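Local atomic coordinates of molybdopterin-guanine dinucleotide biosynthesis protein B (mobB) (Archaeoglobus fulgidus, PDB entry 2F1R), a protein that probably binds GTP and probably takes part in making the guanine dinucleotide form of the molybdenum cofactor. Residues A[31-36]-A[96-101]. Sequence-based numbering, arbitrary orientation.
Sequences LRVAVV and YDLVIT
Arg32 and Ala34 hold the ring of Tyr96 between them where strands 33-36 and 98-101 begin to run side by side. The methyl CB of Ala34 sits over the ring centre in a CH-pi contact, 3.8 Å from the centroid. Across the opposite face, the guanidinium of Arg32 stacks as a cation-pi partner with planes 23° apart. A bend at chi3 of Arg32 (67°) turns the group over the ring and brings its NH2 near Tyr96 CZ. The phenol OH of Tyr96 continues to Asp62 of the second subunit, to which it is hydrogen-bonded. A leucine in place of Tyr96 would probably leave that aspartate without its hydroxyl partner and the Arg32 guanidinium without a flat surface to lie on.

Beyond the ring the pairing is regular and tight. Ala34 N binds Leu98 O, Ala34 O accepts Ile100 N, and Ile100 O receives Val36 N at 2.7 Å. In chain order these are strands two and three of the 2-3-1-4-5-6 parallel sheet of a P-loop NTPase-like fold; 98-102 lies between 4-9 and 33-37, the edge strand within the chain, beyond which a parallel strand of the second subunit continues the sheet. Val33, Val35, Leu98 and Ile100 share one face, where CG1 of Val33 touches CD1 of Ile100 and helix 12-28 packs on both strands. On the other face CG2 of Val36 meets CG1 of Val99 at 3.9 Å, under helix 85-93. Thr101 OG1 is buried there without a polar partner.

Toward solvent the pairing frays. Arg32 O is shared by Asp97 N and, through a weak bond, by Leu98 N. The carboxylate of exposed Asp97 reaches back through OD2 to Arg32 N, nearly straight at 166°.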
ATOM      1  N   LEU A  31      19.586   6.835  -1.698  1.00 26.85           N
ATOM      2  CA  LEU A  31      18.942   5.816  -0.876  1.00 24.70           C
ATOM      3  C   LEU A  31      17.440   5.707  -1.107  1.00 21.72           C
ATOM      4  O   LEU A  31      16.796   6.753  -1.229  1.00 22.24           O
ATOM      5  CB  LEU A  31      19.311   5.972   0.590  1.00 25.38           C
ATOM      6  CG  LEU A  31      20.397   5.000   1.065  1.00 29.01           C
ATOM      7  CD1 LEU A  31      20.679   3.950  -0.008  1.00 31.41           C
ATOM      8  CD2 LEU A  31      21.671   5.743   1.425  1.00 32.27           C
ATOM      9  N   ARG A  32      16.969   4.502  -1.285  1.00 18.55           N
ATOM     10  CA  ARG A  32      15.536   4.158  -1.252  1.00 16.35           C
ATOM     11  C   ARG A  32      15.080   4.052   0.203  1.00 12.32           C
ATOM     12  O   ARG A  32      15.552   3.179   0.907  1.00  9.77           O
ATOM     13  CB  ARG A  32      15.286   2.748  -1.901  1.00 16.67           C
ATOM     14  CG  ARG A  32      15.237   2.663  -3.431  1.00 19.00           C
ATOM     15  CD  ARG A  32      14.992   1.156  -3.919  1.00 20.28           C
ATOM     16  NE  ARG A  32      13.653   0.546  -3.604  1.00 18.52           N
ATOM     17  CZ  ARG A  32      12.478   1.065  -3.936  1.00 15.80           C
ATOM     18  NH1 ARG A  32      12.394   2.238  -4.540  1.00 16.26           N
ATOM     19  NH2 ARG A  32      11.381   0.402  -3.663  1.00 18.64           N
ATOM     20  N   VAL A  33      14.154   4.922   0.646  1.00 11.23           N
ATOM     21  CA  VAL A  33      13.700   4.920   2.040  1.00  8.81           C
ATOM     22  C   VAL A  33      12.189   4.629   2.227  1.00  8.81           C
ATOM     23  O   VAL A  33      11.333   5.121   1.487  1.00  7.48           O
ATOM     24  CB  VAL A  33      14.120   6.211   2.784  1.00  9.43           C
ATOM     25  CG1 VAL A  33      13.850   6.069   4.291  1.00  9.49           C
ATOM     26  CG2 VAL A  33      15.615   6.605   2.523  1.00  6.08           C
ATOM     27  N   ALA A  34      11.854   3.840   3.231  1.00  7.90           N
ATOM     28  CA  ALA A  34      10.432   3.711   3.607  1.00  8.31           C
ATOM     29  C   ALA A  34      10.262   4.053   5.089  1.00  8.92           C
ATOM     30  O   ALA A  34      11.160   3.788   5.880  1.00 10.20           O
ATOM     31  CB  ALA A  34       9.911   2.337   3.321  1.00  7.45           C
ATOM     32  N   VAL A  35       9.152   4.703   5.422  1.00  9.91           N
ATOM     33  CA  VAL A  35       8.744   5.030   6.811  1.00 10.24           C
ATOM     34  C   VAL A  35       7.512   4.215   7.228  1.00 10.72           C
ATOM     35  O   VAL A  35       6.495   4.179   6.483  1.00 10.37           O
ATOM     36  CB  VAL A  35       8.461   6.514   6.965  1.00  9.75           C
ATOM     37  CG1 VAL A  35       7.871   6.855   8.360  1.00 10.70           C
ATOM     38  CG2 VAL A  35       9.726   7.326   6.671  1.00  8.11           C
ATOM     39  N   VAL A  36       7.627   3.520   8.362  1.00 10.08           N
ATOM     40  CA  VAL A  36       6.498   2.763   8.934  1.00 11.46           C
ATOM     41  C   VAL A  36       5.937   3.577  10.123  1.00 13.65           C
ATOM     42  O   VAL A  36       6.679   3.965  11.009  1.00 12.97           O
ATOM     43  CB  VAL A  36       6.905   1.355   9.346  1.00 11.16           C
ATOM     44  CG1 VAL A  36       5.692   0.541   9.782  1.00 11.18           C
ATOM     45  CG2 VAL A  36       7.563   0.640   8.180  1.00  9.20           C
ATOM     46  N   TYR A  96      14.256  -1.960   0.259  1.00 11.06           N
ATOM     47  CA  TYR A  96      14.669  -0.642   0.666  1.00 10.27           C
ATOM     48  C   TYR A  96      16.064  -0.650   1.240  1.00 11.21           C
ATOM     49  O   TYR A  96      16.517  -1.632   1.802  1.00  9.85           O
ATOM     50  CB  TYR A  96      13.676  -0.100   1.689  1.00  9.38           C
ATOM     51  CG  TYR A  96      12.439   0.281   0.967  1.00 10.68           C
ATOM     52  CD1 TYR A  96      12.290   1.546   0.449  1.00  9.99           C
ATOM     53  CD2 TYR A  96      11.401  -0.657   0.765  1.00  9.45           C
ATOM     54  CE1 TYR A  96      11.123   1.903  -0.233  1.00  9.65           C
ATOM     55  CE2 TYR A  96      10.229  -0.310   0.088  1.00 10.48           C
ATOM     56  CZ  TYR A  96      10.091   0.964  -0.421  1.00 12.85           C
ATOM     57  OH  TYR A  96       8.896   1.317  -1.108  1.00  9.11           O
ATOM     58  N   ASP A  97      16.758   0.469   1.098  1.00 12.36           N
ATOM     59  CA  ASP A  97      18.069   0.601   1.752  1.00 13.09           C
ATOM     60  C   ASP A  97      18.002   1.001   3.237  1.00 11.64           C
ATOM     61  O   ASP A  97      18.929   0.757   3.989  1.00 12.67           O
ATOM     62  CB  ASP A  97      18.907   1.626   0.973  1.00 13.21           C
ATOM     63  CG  ASP A  97      19.171   1.156  -0.449  1.00 14.38           C
ATOM     64  OD1 ASP A  97      19.607  -0.015  -0.605  1.00 14.70           O
ATOM     65  OD2 ASP A  97      18.865   1.916  -1.366  1.00 14.18           O
ATOM     66  N   LEU A  98      16.903   1.623   3.627  1.00 11.01           N
ATOM     67  CA  LEU A  98      16.687   2.051   4.977  1.00  9.80           C
ATOM     68  C   LEU A  98      15.196   2.021   5.244  1.00  9.34           C
ATOM     69  O   LEU A  98      14.413   2.524   4.433  1.00  8.50           O
ATOM     70  CB  LEU A  98      17.223   3.513   5.171  1.00 10.08           C
ATOM     71  CG  LEU A  98      16.905   4.188   6.533  1.00 11.39           C
ATOM     72  CD1 LEU A  98      17.683   3.487   7.628  1.00 10.78           C
ATOM     73  CD2 LEU A  98      17.204   5.681   6.530  1.00  9.25           C
ATOM     74  N   VAL A  99      14.820   1.485   6.406  1.00  9.19           N
ATOM     75  CA  VAL A  99      13.449   1.579   6.895  1.00 10.16           C
ATOM     76  C   VAL A  99      13.484   2.420   8.157  1.00  9.83           C
ATOM     77  O   VAL A  99      14.176   2.087   9.111  1.00  9.49           O
ATOM     78  CB  VAL A  99      12.782   0.163   7.167  1.00 10.43           C
ATOM     79  CG1 VAL A  99      11.381   0.306   7.790  1.00  8.91           C
ATOM     80  CG2 VAL A  99      12.726  -0.664   5.867  1.00 11.76           C
ATOM     81  N   ILE A 100      12.743   3.513   8.156  1.00 10.55           N
ATOM     82  CA  ILE A 100      12.518   4.275   9.384  1.00 10.78           C
ATOM     83  C   ILE A 100      11.107   4.012   9.958  1.00 12.92           C
ATOM     84  O   ILE A 100      10.106   4.030   9.246  1.00 12.80           O
ATOM     85  CB  ILE A 100      12.694   5.781   9.157  1.00 11.16           C
ATOM     86  CG1 ILE A 100      14.138   6.035   8.704  1.00 11.10           C
ATOM     87  CG2 ILE A 100      12.348   6.576  10.436  1.00  6.81           C
ATOM     88  CD1 ILE A 100      14.384   7.369   8.159  1.00  8.58           C
ATOM     89  N   THR A 101      11.068   3.801  11.261  1.00 12.83           N
ATOM     90  CA  THR A 101       9.862   3.629  12.058  1.00 14.55           C
ATOM     91  C   THR A 101       9.545   4.889  12.845  1.00 14.84           C
ATOM     92  O   THR A 101      10.506   5.523  13.372  1.00 14.18           O
ATOM     93  CB  THR A 101       9.986   2.463  13.037  1.00 15.02           C
ATOM     94  OG1 THR A 101       9.776   1.228  12.345  1.00 17.26           O
ATOM     95  CG2 THR A 101       8.967   2.601  14.159  1.00 14.07           C
TER